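Local coordinates for protein 3-keto-5-aminohexanoate cleavage enzyme (Ralstonia eutropha, PDB 3C6C) that probably cleaves 3-keto-5-aminohexanoate or a related beta-keto acid, as a metal-dependent TIM-barrel enzyme of the beta-keto acid cleavage family, at residues E86-D89 with R90-S94; S78-P81 with V82-K85; E305-I309 with M310-R314; R174-E178 with L179-P183; E131-K134 with H135-C139. All blocks are in the same frame, centred on the assembly; numbering follows the deposited sequence.

Interaction 1: E86-D89 with R90-S94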
loop_
_atom_site.group_PDB
_atom_site.type_symbol
_atom_site.label_atom_id
_atom_site.label_comp_id
_atom_site.label_asym_id
_atom_site.label_seq_id
_atom_site.Cartn_x
_atom_site.Cartn_y
_atom_site.Cartn_z
ATOM N N GLU A 86 18.992 41.151 6.271
ATOM C CA GLU A 86 20.170 41.077 7.146
ATOM C C GLU A 86 20.659 39.626 7.221
ATOM O O GLU A 86 21.858 39.351 7.149
ATOM C CB GLU A 86 19.889 41.607 8.563
ATOM C CG GLU A 86 21.146 41.575 9.434
ATOM C CD GLU A 86 20.955 42.054 10.843
ATOM O OE1 GLU A 86 19.943 42.738 11.116
ATOM O OE2 GLU A 86 21.824 41.709 11.682
ATOM N N VAL A 87 19.713 38.696 7.327
ATOM C CA VAL A 87 20.100 37.277 7.431
ATOM C C VAL A 87 20.840 36.856 6.161
ATOM O O VAL A 87 21.917 36.278 6.220
ATOM C CB VAL A 87 18.917 36.300 7.690
ATOM C CG1 VAL A 87 19.388 34.821 7.494
ATOM C CG2 VAL A 87 18.334 36.513 9.124
ATOM N N VAL A 88 20.272 37.186 5.017
ATOM C CA VAL A 88 20.810 36.738 3.723
ATOM C C VAL A 88 22.166 37.396 3.458
ATOM O O VAL A 88 23.104 36.768 2.955
ATOM C CB VAL A 88 19.811 37.002 2.571
ATOM C CG1 VAL A 88 20.486 36.913 1.219
ATOM C CG2 VAL A 88 18.626 36.013 2.667
ATOM N N ASP A 89 22.258 38.668 3.854
ATOM C CA ASP A 89 23.512 39.423 3.703
ATOM C C ASP A 89 24.620 38.790 4.550
ATOM O O ASP A 89 25.756 38.648 4.103
ATOM C CB ASP A 89 23.349 40.907 4.041
ATOM C CG ASP A 89 22.559 41.679 2.978
ATOM O OD1 ASP A 89 22.307 41.120 1.880
ATOM O OD2 ASP A 89 22.193 42.855 3.255
ATOM N N ARG A 90 24.262 38.403 5.765
ATOM C CA ARG A 90 25.201 37.725 6.678
ATOM C C ARG A 90 25.663 36.369 6.157
ATOM O O ARG A 90 26.844 36.059 6.193
ATOM C CB ARG A 90 24.658 37.587 8.115
ATOM C CG ARG A 90 24.527 38.912 8.857
ATOM C CD ARG A 90 24.058 38.684 10.260
ATOM N NE ARG A 90 23.882 39.931 10.969
ATOM C CZ ARG A 90 24.861 40.529 11.650
ATOM N NH1 ARG A 90 26.061 39.982 11.693
ATOM N NH2 ARG A 90 24.643 41.655 12.291
ATOM N N VAL A 91 24.738 35.556 5.682
ATOM C CA VAL A 91 25.103 34.189 5.248
ATOM C C VAL A 91 25.993 34.310 4.008
ATOM O O VAL A 91 27.032 33.673 3.878
ATOM C CB VAL A 91 23.875 33.293 4.958
ATOM C CG1 VAL A 91 24.342 31.937 4.352
ATOM C CG2 VAL A 91 23.029 33.101 6.231
ATOM N N ARG A 92 25.583 35.190 3.121
ATOM C CA ARG A 92 26.269 35.363 1.836
ATOM C C ARG A 92 27.677 35.923 1.992
ATOM O O ARG A 92 28.498 35.762 1.092
ATOM C CB ARG A 92 25.469 36.241 0.858
ATOM C CG ARG A 92 24.326 35.488 0.232
ATOM C CD ARG A 92 23.394 36.377 -0.561
ATOM N NE ARG A 92 22.362 35.609 -1.240
ATOM C CZ ARG A 92 21.220 36.132 -1.681
ATOM N NH1 ARG A 92 20.966 37.411 -1.485
ATOM N NH2 ARG A 92 20.332 35.380 -2.298
ATOM N N SER A 93 27.936 36.564 3.119
ATOM C CA SER A 93 29.236 37.195 3.370
ATOM C C SER A 93 30.032 36.408 4.408
ATOM O O SER A 93 31.067 36.842 4.901
ATOM C CB SER A 93 29.081 38.660 3.755
ATOM O OG SER A 93 28.400 38.841 4.966
ATOM N N SER A 94 29.538 35.220 4.699
ATOM C CA SER A 94 30.087 34.412 5.788
ATOM C C SER A 94 31.333 33.660 5.403
ATOM O O SER A 94 32.087 33.193 6.256
ATOM C CB SER A 94 29.075 33.362 6.244
ATOM O OG SER A 94 28.913 32.368 5.246
HETATM O O HOH W 1 22.359 39.671 -0.207
#
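Glu86 and Arg90, one turn apart on helix 81-92 of the TIM barrel, are a worked example of the i to i+4 salt bridge of an alpha helix. Their side chains run alongside each other and point the same way, with the carboxylate and guanidinium planes turned 43° against one another. A single oxygen carries the pairing: Glu86 OE2 sits at the guanidinium edge and accepts from Arg90 NE at 2.8 Å and from Arg90 NH2 at 2.9 Å. The NE bond uses the anti lone pair of OE2, while NH2 arrives on the anti side but 27° out of the carboxylate plane. Glu86 leaves the helix with CG anti to the backbone N (chi1 -178°) and stays extended, which carries its carboxylate along the helix toward the next turn.

On the inward side Val87 CG1 faces Val91 CG2 at 4.2 Å. Val87 packs on Ile67 and Val69 of strand 64-70, and Val91 on Leu100 of strand 99-103, so this ridge holds the helix to the barrel wall.

A water lying in the plane of the Arg92 guanidinium links Arg92 NH1 to Asp89 OD1. NH1 also bonds Cys139 O, and Asp89 OD2 pairs with Lys85. Two serines finish the helix. Ser93 OG gives its hydrogen to Asp89 O at 2.8 Å. Ser94 OG donates to Val91 O at 2.7 Å, in the carbonyl plane and on a lone pair, and Ser94 N reaches that same oxygen at 3.1 Å.

Interaction 2: S78-P81 with V82-K85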
loop_
_atom_site.group_PDB
_atom_site.type_symbol
_atom_site.label_atom_id
_atom_site.label_comp_id
_atom_site.label_asym_id
_atom_site.label_seq_id
_atom_site.Cartn_x
_atom_site.Cartn_y
_atom_site.Cartn_z
ATOM N N SER A 78 7.832 37.094 12.956
ATOM C CA SER A 78 8.043 38.295 12.160
ATOM C C SER A 78 8.106 37.954 10.694
ATOM O O SER A 78 8.508 36.871 10.309
ATOM C CB SER A 78 9.355 38.986 12.549
ATOM O OG SER A 78 9.516 40.209 11.822
ATOM N N ARG A 79 7.702 38.921 9.886
ATOM C CA ARG A 79 7.938 38.850 8.450
ATOM C C ARG A 79 8.602 40.133 7.917
ATOM O O ARG A 79 8.505 40.446 6.743
ATOM C CB ARG A 79 6.648 38.550 7.682
ATOM C CG ARG A 79 5.492 39.458 7.941
ATOM C CD ARG A 79 4.329 39.019 7.050
ATOM N NE ARG A 79 3.127 39.792 7.322
ATOM C CZ ARG A 79 2.874 40.979 6.782
ATOM N NH1 ARG A 79 3.745 41.515 5.932
ATOM N NH2 ARG A 79 1.741 41.613 7.066
ATOM N N ASP A 80 9.308 40.823 8.796
ATOM C CA ASP A 80 10.004 42.094 8.435
ATOM C C ASP A 80 11.063 41.868 7.356
ATOM O O ASP A 80 12.041 41.188 7.601
ATOM C CB ASP A 80 10.644 42.709 9.681
ATOM C CG ASP A 80 11.267 44.069 9.409
ATOM O OD1 ASP A 80 11.271 44.502 8.233
ATOM O OD2 ASP A 80 11.724 44.690 10.385
ATOM N N PRO A 81 10.888 42.459 6.163
ATOM C CA PRO A 81 11.840 42.241 5.060
ATOM C C PRO A 81 13.267 42.686 5.412
ATOM O O PRO A 81 14.245 42.159 4.873
ATOM C CB PRO A 81 11.277 43.118 3.918
ATOM C CG PRO A 81 9.803 43.180 4.202
ATOM C CD PRO A 81 9.711 43.237 5.727
ATOM N N VAL A 82 13.353 43.652 6.309
ATOM C CA VAL A 82 14.653 44.184 6.732
ATOM C C VAL A 82 15.466 43.109 7.445
ATOM O O VAL A 82 16.684 42.971 7.254
ATOM C CB VAL A 82 14.518 45.422 7.658
ATOM C CG1 VAL A 82 15.889 45.842 8.211
ATOM C CG2 VAL A 82 13.866 46.580 6.893
ATOM N N LEU A 83 14.754 42.311 8.221
ATOM C CA LEU A 83 15.375 41.234 8.987
ATOM C C LEU A 83 15.820 40.121 8.049
ATOM O O LEU A 83 16.924 39.562 8.184
ATOM C CB LEU A 83 14.427 40.690 10.053
ATOM C CG LEU A 83 14.010 41.710 11.126
ATOM C CD1 LEU A 83 13.109 40.970 12.134
ATOM C CD2 LEU A 83 15.260 42.353 11.787
ATOM N N PHE A 84 14.972 39.815 7.076
ATOM C CA PHE A 84 15.300 38.782 6.069
ATOM C C PHE A 84 16.588 39.191 5.329
ATOM O O PHE A 84 17.485 38.388 5.119
ATOM C CB PHE A 84 14.181 38.557 5.041
ATOM C CG PHE A 84 13.085 37.611 5.492
ATOM C CD1 PHE A 84 13.302 36.237 5.574
ATOM C CD2 PHE A 84 11.840 38.101 5.815
ATOM C CE1 PHE A 84 12.293 35.371 5.964
ATOM C CE2 PHE A 84 10.807 37.231 6.194
ATOM C CZ PHE A 84 11.057 35.861 6.276
ATOM N N LYS A 85 16.641 40.464 4.940
ATOM C CA LYS A 85 17.792 40.989 4.179
ATOM C C LYS A 85 19.084 40.882 4.983
ATOM O O LYS A 85 20.143 40.534 4.464
ATOM C CB LYS A 85 17.534 42.425 3.692
ATOM C CG LYS A 85 18.694 43.042 2.902
ATOM C CD LYS A 85 18.885 42.367 1.565
ATOM C CE LYS A 85 19.542 43.303 0.533
ATOM N NZ LYS A 85 20.872 43.828 0.931
#
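Asp80 meets Val82 and Leu83 as the N-cap of helix 81-92, the helix that follows strand 77-78 in this TIM barrel, and its side chain shows atom by atom how a cap works. At the base, Asp80 CB rests against Leu83 CG at 3.8 Å, the two side chains crossing at roughly a right angle. Asp80 CG stands anti to the backbone N (chi1 -175°), which sets the carboxylate beside its own carbonyl carbon, on the side of the first helical turn. At the tip the two oxygens meet different neighbours. Asp80 OD1 accepts from Val82 N at 3.0 Å, and this donor comes from above the carboxylate plane, 58° out of it. Asp80 OD2 lies beside the leucine, 3.8 Å from Leu83 CG. The cap thus satisfies an amide that has no preceding helical turn to bond with, and the negative carboxylate probably also interacts favourably with the positive end of the helix dipole.

The carbonyl of Asp80 takes over from there, accepting from Phe84 N at 3.3 Å and, weakly, from Leu83 N. The Phe84 ring turns an edge to the preceding loop, its CE2 lying 4.0 Å from Arg79 O. Arg79 forms salt bridges with Asp125 and Glu131.

Ahead of the cap an ST turn sets the aspartate in place. Ser78 OG touches Leu83 CD1 at 3.7 Å. The turn itself is closed by a nearly straight bond, 168° at the hydrogen, from Asp80 N to Ser78 OG at 3.1 Å.

Interaction 3: E305-I309 with M310-R314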
loop_
_atom_site.group_PDB
_atom_site.type_symbol
_atom_site.label_atom_id
_atom_site.label_comp_id
_atom_site.label_asym_id
_atom_site.label_seq_id
_atom_site.Cartn_x
_atom_site.Cartn_y
_atom_site.Cartn_z
ATOM N N GLU A 305 25.869 20.302 -5.591
ATOM C CA GLU A 305 25.232 19.052 -6.029
ATOM C C GLU A 305 23.710 19.164 -5.982
ATOM O O GLU A 305 22.993 18.677 -6.877
ATOM C CB GLU A 305 25.700 17.849 -5.186
ATOM C CG GLU A 305 27.120 17.438 -5.521
ATOM C CD GLU A 305 27.739 16.451 -4.555
ATOM O OE1 GLU A 305 27.236 16.281 -3.439
ATOM O OE2 GLU A 305 28.752 15.831 -4.927
ATOM N N ALA A 306 23.214 19.806 -4.924
ATOM C CA ALA A 306 21.771 20.007 -4.763
ATOM C C ALA A 306 21.257 20.940 -5.853
ATOM O O ALA A 306 20.196 20.735 -6.439
ATOM C CB ALA A 306 21.446 20.577 -3.376
ATOM N N ARG A 307 22.049 21.961 -6.155
ATOM C CA ARG A 307 21.678 22.886 -7.249
ATOM C C ARG A 307 21.543 22.111 -8.552
ATOM O O ARG A 307 20.560 22.244 -9.285
ATOM C CB ARG A 307 22.696 24.014 -7.439
ATOM C CG ARG A 307 22.683 25.049 -6.328
ATOM C CD ARG A 307 23.699 26.169 -6.529
ATOM N NE ARG A 307 23.569 27.158 -5.446
ATOM C CZ ARG A 307 24.405 27.311 -4.424
ATOM N NH1 ARG A 307 25.511 26.603 -4.317
ATOM N NH2 ARG A 307 24.128 28.210 -3.503
ATOM N N ASP A 308 22.515 21.250 -8.816
ATOM C CA ASP A 308 22.497 20.447 -10.054
ATOM C C ASP A 308 21.256 19.531 -10.144
ATOM O O ASP A 308 20.611 19.416 -11.210
ATOM C CB ASP A 308 23.783 19.618 -10.194
ATOM C CG ASP A 308 25.019 20.475 -10.446
ATOM O OD1 ASP A 308 24.889 21.676 -10.838
ATOM O OD2 ASP A 308 26.138 19.934 -10.251
ATOM N N ILE A 309 20.936 18.881 -9.027
ATOM C CA ILE A 309 19.771 17.993 -8.913
ATOM C C ILE A 309 18.470 18.780 -9.197
ATOM O O ILE A 309 17.565 18.298 -9.883
ATOM C CB ILE A 309 19.742 17.244 -7.542
ATOM C CG1 ILE A 309 20.873 16.216 -7.485
ATOM C CG2 ILE A 309 18.378 16.593 -7.272
ATOM C CD1 ILE A 309 21.278 15.791 -6.044
HETATM N N MSE A 310 18.443 20.028 -8.757
HETATM C CA MSE A 310 17.225 20.854 -8.804
HETATM C C MSE A 310 17.160 21.696 -10.062
HETATM O O MSE A 310 16.187 22.398 -10.313
HETATM C CB MSE A 310 17.113 21.766 -7.566
HETATM C CG MSE A 310 16.779 20.979 -6.304
HETATM SE SE MSE A 310 16.457 22.141 -4.818
HETATM C CE MSE A 310 18.107 22.409 -4.318
ATOM N N GLY A 311 18.223 21.619 -10.844
ATOM C CA GLY A 311 18.345 22.419 -12.076
ATOM C C GLY A 311 18.501 23.915 -11.830
ATOM O O GLY A 311 18.117 24.745 -12.654
ATOM N N LEU A 312 19.050 24.251 -10.676
ATOM C CA LEU A 312 19.407 25.633 -10.357
ATOM C C LEU A 312 20.778 25.938 -10.961
ATOM O O LEU A 312 21.731 25.172 -10.800
ATOM C CB LEU A 312 19.461 25.865 -8.840
ATOM C CG LEU A 312 18.168 25.759 -8.032
ATOM C CD1 LEU A 312 18.452 25.634 -6.535
ATOM C CD2 LEU A 312 17.249 26.941 -8.320
ATOM N N SER A 313 20.871 27.064 -11.654
ATOM C CA SER A 313 22.159 27.475 -12.218
ATOM C C SER A 313 23.153 27.741 -11.098
ATOM O O SER A 313 22.795 28.141 -9.994
ATOM C CB SER A 313 22.007 28.695 -13.136
ATOM O OG SER A 313 21.409 29.774 -12.438
ATOM N N ARG A 314 24.413 27.460 -11.363
ATOM C CA ARG A 314 25.450 27.803 -10.384
ATOM C C ARG A 314 25.911 29.215 -10.651
ATOM O O ARG A 314 26.946 29.407 -11.304
ATOM C CB ARG A 314 26.665 26.910 -10.498
ATOM C CG ARG A 314 26.339 25.508 -10.685
ATOM C CD ARG A 314 26.488 24.768 -9.422
ATOM N NE ARG A 314 26.832 23.383 -9.698
ATOM C CZ ARG A 314 28.079 22.946 -9.804
ATOM N NH1 ARG A 314 29.077 23.802 -9.672
ATOM N NH2 ARG A 314 28.328 21.667 -10.038
HETATM O O HOH W 2 23.420 23.533 -11.972
#
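Helix 303-310 ends in a Schellman motif in which Leu312 N reaches back to Arg307 O at 2.9 Å, a reversal made possible by the positive phi of Gly311 (68°). Gly311 N adds a weak bond to Asp308 O, and Met310 N bonds Ala306 O in the ordinary helical way.

Past the turn the chain doubles back, and Arg314, the last modelled residue, grips Asp308 side-on with two nitrogens. Arg314 NH2 meets the syn lone pair of Asp308 OD2 at 2.8 Å, almost straight, while Arg314 NE reaches Asp308 OD1, also at 2.8 Å, from 34° out of the carboxylate plane. A water donates to both Asp308 OD1 and Leu312 O, so that it bridges the helix side chain and the loop backbone.

On the inner side the selenomethionine at position 310 folds over at its last torsion (chi3 -83°), bringing Met310 CE to 3.9 Å from Ala306 CB. Leu312 CB packs 4.0 Å from Arg307 CB, across whose chain it lies.

The guanidinium of Arg307 pairs with Glu142, Asp97 and Asp304, while Ala306, Ile309 and Met310 press on Ile25 of strand 23-29, seating this final helix against the barrel.

Interaction 4: R174-E178 with L179-P183. With EDO (1,2-ethanediol), chain E.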
loop_
_atom_site.group_PDB
_atom_site.type_symbol
_atom_site.label_atom_id
_atom_site.label_comp_id
_atom_site.label_asym_id
_atom_site.label_seq_id
_atom_site.Cartn_x
_atom_site.Cartn_y
_atom_site.Cartn_z
ATOM N N ARG A 174 3.395 32.702 -10.105
ATOM C CA ARG A 174 3.793 33.591 -11.220
ATOM C C ARG A 174 4.874 34.600 -10.807
ATOM O O ARG A 174 5.852 34.816 -11.546
ATOM C CB ARG A 174 2.587 34.297 -11.855
ATOM C CG ARG A 174 2.968 34.963 -13.164
ATOM C CD ARG A 174 1.768 35.571 -13.895
ATOM N NE ARG A 174 0.736 34.599 -14.290
ATOM C CZ ARG A 174 0.694 33.977 -15.469
ATOM N NH1 ARG A 174 1.640 34.200 -16.378
ATOM N NH2 ARG A 174 -0.285 33.121 -15.740
ATOM N N ARG A 175 4.729 35.168 -9.612
ATOM C CA ARG A 175 5.719 36.115 -9.102
ATOM C C ARG A 175 7.079 35.444 -8.928
ATOM O O ARG A 175 8.128 36.022 -9.254
ATOM C CB ARG A 175 5.280 36.802 -7.797
ATOM C CG ARG A 175 4.271 37.896 -8.020
ATOM C CD ARG A 175 4.863 39.008 -8.931
ATOM N NE ARG A 175 5.831 39.870 -8.238
ATOM C CZ ARG A 175 6.959 40.309 -8.774
ATOM N NH1 ARG A 175 7.306 39.965 -10.006
ATOM N NH2 ARG A 175 7.746 41.100 -8.076
ATOM N N PHE A 176 7.057 34.211 -8.434
ATOM C CA PHE A 176 8.303 33.471 -8.211
ATOM C C PHE A 176 8.987 33.254 -9.554
ATOM O O PHE A 176 10.206 33.378 -9.675
ATOM C CB PHE A 176 8.069 32.083 -7.569
ATOM C CG PHE A 176 7.750 32.097 -6.068
ATOM C CD1 PHE A 176 7.016 33.103 -5.454
ATOM C CD2 PHE A 176 8.148 31.021 -5.294
ATOM C CE1 PHE A 176 6.732 33.054 -4.081
ATOM C CE2 PHE A 176 7.857 30.966 -3.943
ATOM C CZ PHE A 176 7.133 31.964 -3.339
ATOM N N GLN A 177 8.188 32.933 -10.567
ATOM C CA GLN A 177 8.748 32.676 -11.908
ATOM C C GLN A 177 9.454 33.906 -12.421
ATOM O O GLN A 177 10.582 33.857 -12.903
ATOM C CB GLN A 177 7.675 32.323 -12.928
ATOM C CG GLN A 177 7.180 30.912 -12.824
ATOM C CD GLN A 177 6.111 30.636 -13.859
ATOM O OE1 GLN A 177 5.055 31.271 -13.857
ATOM N NE2 GLN A 177 6.378 29.689 -14.752
ATOM N N GLU A 178 8.758 35.019 -12.272
ATOM C CA GLU A 178 9.262 36.349 -12.688
ATOM C C GLU A 178 10.567 36.732 -11.989
ATOM O O GLU A 178 11.474 37.302 -12.594
ATOM C CB GLU A 178 8.200 37.438 -12.436
ATOM C CG GLU A 178 7.041 37.346 -13.413
ATOM C CD GLU A 178 5.822 38.172 -13.048
ATOM O OE1 GLU A 178 5.748 38.724 -11.941
ATOM O OE2 GLU A 178 4.912 38.259 -13.901
ATOM N N LEU A 179 10.644 36.393 -10.715
ATOM C CA LEU A 179 11.786 36.743 -9.849
ATOM C C LEU A 179 12.921 35.733 -9.969
ATOM O O LEU A 179 14.025 35.938 -9.453
ATOM C CB LEU A 179 11.360 36.808 -8.369
ATOM C CG LEU A 179 10.494 38.022 -7.968
ATOM C CD1 LEU A 179 9.910 37.794 -6.571
ATOM C CD2 LEU A 179 11.275 39.346 -8.066
ATOM N N GLY A 180 12.623 34.619 -10.612
ATOM C CA GLY A 180 13.615 33.539 -10.802
ATOM C C GLY A 180 13.864 32.680 -9.574
ATOM O O GLY A 180 14.919 32.075 -9.414
ATOM N N ILE A 181 12.852 32.621 -8.727
ATOM C CA ILE A 181 12.891 31.859 -7.479
ATOM C C ILE A 181 12.080 30.573 -7.649
ATOM O O ILE A 181 10.946 30.593 -8.143
ATOM C CB ILE A 181 12.323 32.707 -6.300
ATOM C CG1 ILE A 181 13.095 34.029 -6.128
ATOM C CG2 ILE A 181 12.266 31.914 -5.013
ATOM C CD1 ILE A 181 12.418 35.007 -5.158
ATOM N N LYS A 182 12.667 29.459 -7.214
ATOM C CA LYS A 182 12.002 28.152 -7.316
ATOM C C LYS A 182 11.121 27.925 -6.096
ATOM O O LYS A 182 11.606 28.005 -4.954
ATOM C CB LYS A 182 13.017 27.010 -7.499
ATOM C CG LYS A 182 12.372 25.658 -7.745
ATOM C CD LYS A 182 13.393 24.553 -8.094
ATOM C CE LYS A 182 13.948 24.681 -9.448
ATOM N NZ LYS A 182 12.901 24.610 -10.515
ATOM N N PRO A 183 9.810 27.686 -6.307
ATOM C CA PRO A 183 9.027 27.339 -5.129
ATOM C C PRO A 183 9.229 25.912 -4.660
ATOM O O PRO A 183 9.360 24.974 -5.464
ATOM C CB PRO A 183 7.580 27.508 -5.610
ATOM C CG PRO A 183 7.641 27.155 -7.087
ATOM C CD PRO A 183 8.992 27.664 -7.546
HETATM C C1 EDO E . 17.665 33.250 -7.495
HETATM O O1 EDO E . 18.999 33.754 -7.404
HETATM C C2 EDO E . 16.658 34.385 -7.583
HETATM O O2 EDO E . 16.920 35.184 -8.741
#
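A Schellman motif closes helix 166-179 and hands the chain to strand 182-187, one of the helix-to-strand turns of the TIM barrel, with Phe176 and Ile181 as its paired ends. Ile181 N bonds Phe176 O at 2.9 Å, and Gly180, whose phi is positive (77°), sends its N to Gln177 O at 3.2 Å. That second donor stands well above the carbonyl plane.

Phe176 carries the buried side. Its CD2 corner touches Pro183 CB at 3.6 Å and faces Ile181 CG2 at 4.2 Å, so the ring lies between the helix end and the start of the strand. Leu136 and Ala144 pack on both Phe176 and Ile181 from elsewhere in the fold.

Arg175 works on the outer side. Bends at chi2 and chi3 curl it along its own helix toward the C-terminal end, where Arg175 NH1 forms a salt bridge with Glu178 OE1 at 2.8 Å, in the guanidinium plane. One face of that flat group lies against Leu179, with Arg175 NH2 3.9 Å from Leu179 CD2, while NH2 pairs with Glu137.

The turn also binds a 1,2-ethanediol, probably from the crystallisation liquor: its C2 lies 3.9 Å from Ile181 CG1, and its O2 donates to Leu179 O at 3.1 Å.

Interaction 5: E131-K134 with H135-C139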
loop_
_atom_site.group_PDB
_atom_site.type_symbol
_atom_site.label_atom_id
_atom_site.label_comp_id
_atom_site.label_asym_id
_atom_site.label_seq_id
_atom_site.Cartn_x
_atom_site.Cartn_y
_atom_site.Cartn_z
ATOM N N GLU A 131 2.598 42.277 -0.991
ATOM C CA GLU A 131 3.264 42.431 0.303
ATOM C C GLU A 131 3.932 41.118 0.704
ATOM O O GLU A 131 5.032 41.095 1.248
ATOM C CB GLU A 131 2.311 42.884 1.399
ATOM C CG GLU A 131 3.101 43.550 2.515
ATOM C CD GLU A 131 2.271 43.895 3.725
ATOM O OE1 GLU A 131 1.023 44.014 3.616
ATOM O OE2 GLU A 131 2.891 44.046 4.792
ATOM N N ARG A 132 3.269 40.024 0.391
ATOM C CA ARG A 132 3.796 38.700 0.769
ATOM C C ARG A 132 5.171 38.453 0.162
ATOM O O ARG A 132 6.009 37.752 0.739
ATOM C CB ARG A 132 2.860 37.577 0.335
ATOM C CG ARG A 132 1.644 37.423 1.198
ATOM C CD ARG A 132 0.938 36.174 0.778
ATOM N NE ARG A 132 -0.454 36.091 1.202
ATOM C CZ ARG A 132 -1.144 34.957 1.150
ATOM N NH1 ARG A 132 -0.528 33.864 0.692
ATOM N NH2 ARG A 132 -2.419 34.909 1.545
ATOM N N VAL A 133 5.416 39.043 -0.997
ATOM C CA VAL A 133 6.617 38.670 -1.764
ATOM C C VAL A 133 7.713 39.728 -1.644
ATOM O O VAL A 133 8.784 39.620 -2.255
ATOM C CB VAL A 133 6.310 38.352 -3.265
ATOM C CG1 VAL A 133 5.281 37.171 -3.414
ATOM C CG2 VAL A 133 5.872 39.603 -4.016
ATOM N N LYS A 134 7.441 40.752 -0.842
ATOM C CA LYS A 134 8.385 41.891 -0.722
ATOM C C LYS A 134 9.816 41.430 -0.340
ATOM O O LYS A 134 10.811 41.817 -0.941
ATOM C CB LYS A 134 7.841 42.937 0.271
ATOM C CG LYS A 134 8.799 44.025 0.624
ATOM C CD LYS A 134 9.354 44.715 -0.620
ATOM C CE LYS A 134 10.197 45.971 -0.253
ATOM N NZ LYS A 134 10.802 45.922 1.129
ATOM N N HIS A 135 9.896 40.559 0.653
ATOM C CA HIS A 135 11.204 40.061 1.117
ATOM C C HIS A 135 11.922 39.255 0.048
ATOM O O HIS A 135 13.149 39.251 -0.036
ATOM C CB HIS A 135 11.093 39.291 2.436
ATOM C CG HIS A 135 10.349 38.002 2.335
ATOM N ND1 HIS A 135 9.020 37.926 1.965
ATOM C CD2 HIS A 135 10.747 36.727 2.572
ATOM C CE1 HIS A 135 8.641 36.663 1.978
ATOM N NE2 HIS A 135 9.667 35.916 2.344
ATOM N N LEU A 136 11.142 38.613 -0.800
ATOM C CA LEU A 136 11.709 37.782 -1.855
ATOM C C LEU A 136 12.343 38.675 -2.933
ATOM O O LEU A 136 13.398 38.379 -3.468
ATOM C CB LEU A 136 10.655 36.862 -2.473
ATOM C CG LEU A 136 10.012 35.811 -1.569
ATOM C CD1 LEU A 136 9.124 34.918 -2.461
ATOM C CD2 LEU A 136 11.096 35.022 -0.824
ATOM N N GLU A 137 11.666 39.785 -3.182
ATOM C CA GLU A 137 12.114 40.788 -4.158
ATOM C C GLU A 137 13.451 41.344 -3.697
ATOM O O GLU A 137 14.356 41.553 -4.486
ATOM C CB GLU A 137 11.087 41.894 -4.299
ATOM C CG GLU A 137 9.778 41.440 -4.911
ATOM C CD GLU A 137 8.696 42.519 -4.923
ATOM O OE1 GLU A 137 8.827 43.525 -4.215
ATOM O OE2 GLU A 137 7.698 42.328 -5.633
ATOM N N ASP A 138 13.571 41.543 -2.393
ATOM C CA ASP A 138 14.754 42.208 -1.819
ATOM C C ASP A 138 15.931 41.236 -1.732
ATOM O O ASP A 138 17.090 41.618 -1.922
ATOM C CB ASP A 138 14.502 42.714 -0.386
ATOM C CG ASP A 138 13.512 43.880 -0.286
ATOM O OD1 ASP A 138 13.138 44.529 -1.312
ATOM O OD2 ASP A 138 13.109 44.151 0.874
ATOM N N CYS A 139 15.629 39.979 -1.404
ATOM C CA CYS A 139 16.668 39.008 -1.045
ATOM C C CYS A 139 17.061 38.060 -2.169
ATOM O O CYS A 139 18.175 37.552 -2.187
ATOM C CB CYS A 139 16.235 38.173 0.161
ATOM S SG CYS A 139 16.019 39.091 1.702
HETATM O O HOH W 3 7.294 40.133 2.464
#
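His135 turns the edge of its ring toward the carbonyl of Arg132, with CE1 3.1 Å from Arg132 O, and this is the close, buried side of the contact. The ring is placed there by its first torsion (chi1 67°), which sets CG between the backbone N and the carbonyl carbon and tucks the imidazole back toward the preceding residues. Leu136 CD2 lies over one face, toward the rim. Outside the two segments, His135 NE2 is hydrogen-bonded to Thr103 O, and the ring meets that of Phe84 with planes about 30° apart.

Between the short helices 129-132 and 134-139 the chain kinks at Val133, and helix 134-139 packs on strand 99-103 of the TIM barrel through His135, Leu136 and Cys139. Val133 O starts this second helix by accepting from Glu137 N at 3.0 Å and weakly from Leu136 N. A water spans the kink, donating to Glu131 O at 2.7 Å and accepting from His135 N at 3.2 Å.

The partly exposed side is held by charge rather than by burial. Lys134, bent at chi2 and chi4, swings across to Asp138 in a salt bridge, its NZ meeting the syn lone pair of Asp138 OD2 at 2.9 Å. The carbon next to the ammonium, Lys134 CE, comes to 3.4 Å from Asp138 OD1. Glu137 crosses Val133 obliquely: its OE2 lies 3.7 Å from Val133 CG2 and also pairs with Arg175.

Read from the N terminus, the contacts come in series, none nested in or crossing another, each confined to eight to ten consecutive residues. Interaction 2 opens helix 81-92 and interaction 1 closes it. Interaction 5 then joins two short helices, interaction 4 turns helix 166-179 into strand 182-187, and interaction 3 ends the modelled chain. Their ties to one another are long-range. Arg79 with Glu131, and Phe84 with His135, bind interaction 2 to interaction 5; Arg92 of interaction 1 bonds the end of interaction 5 at Cys139. Arg175 with Glu137 joins interactions 4 and 5, and Lys182 of interaction 4 packs on Met310 and Leu312 of interaction 3.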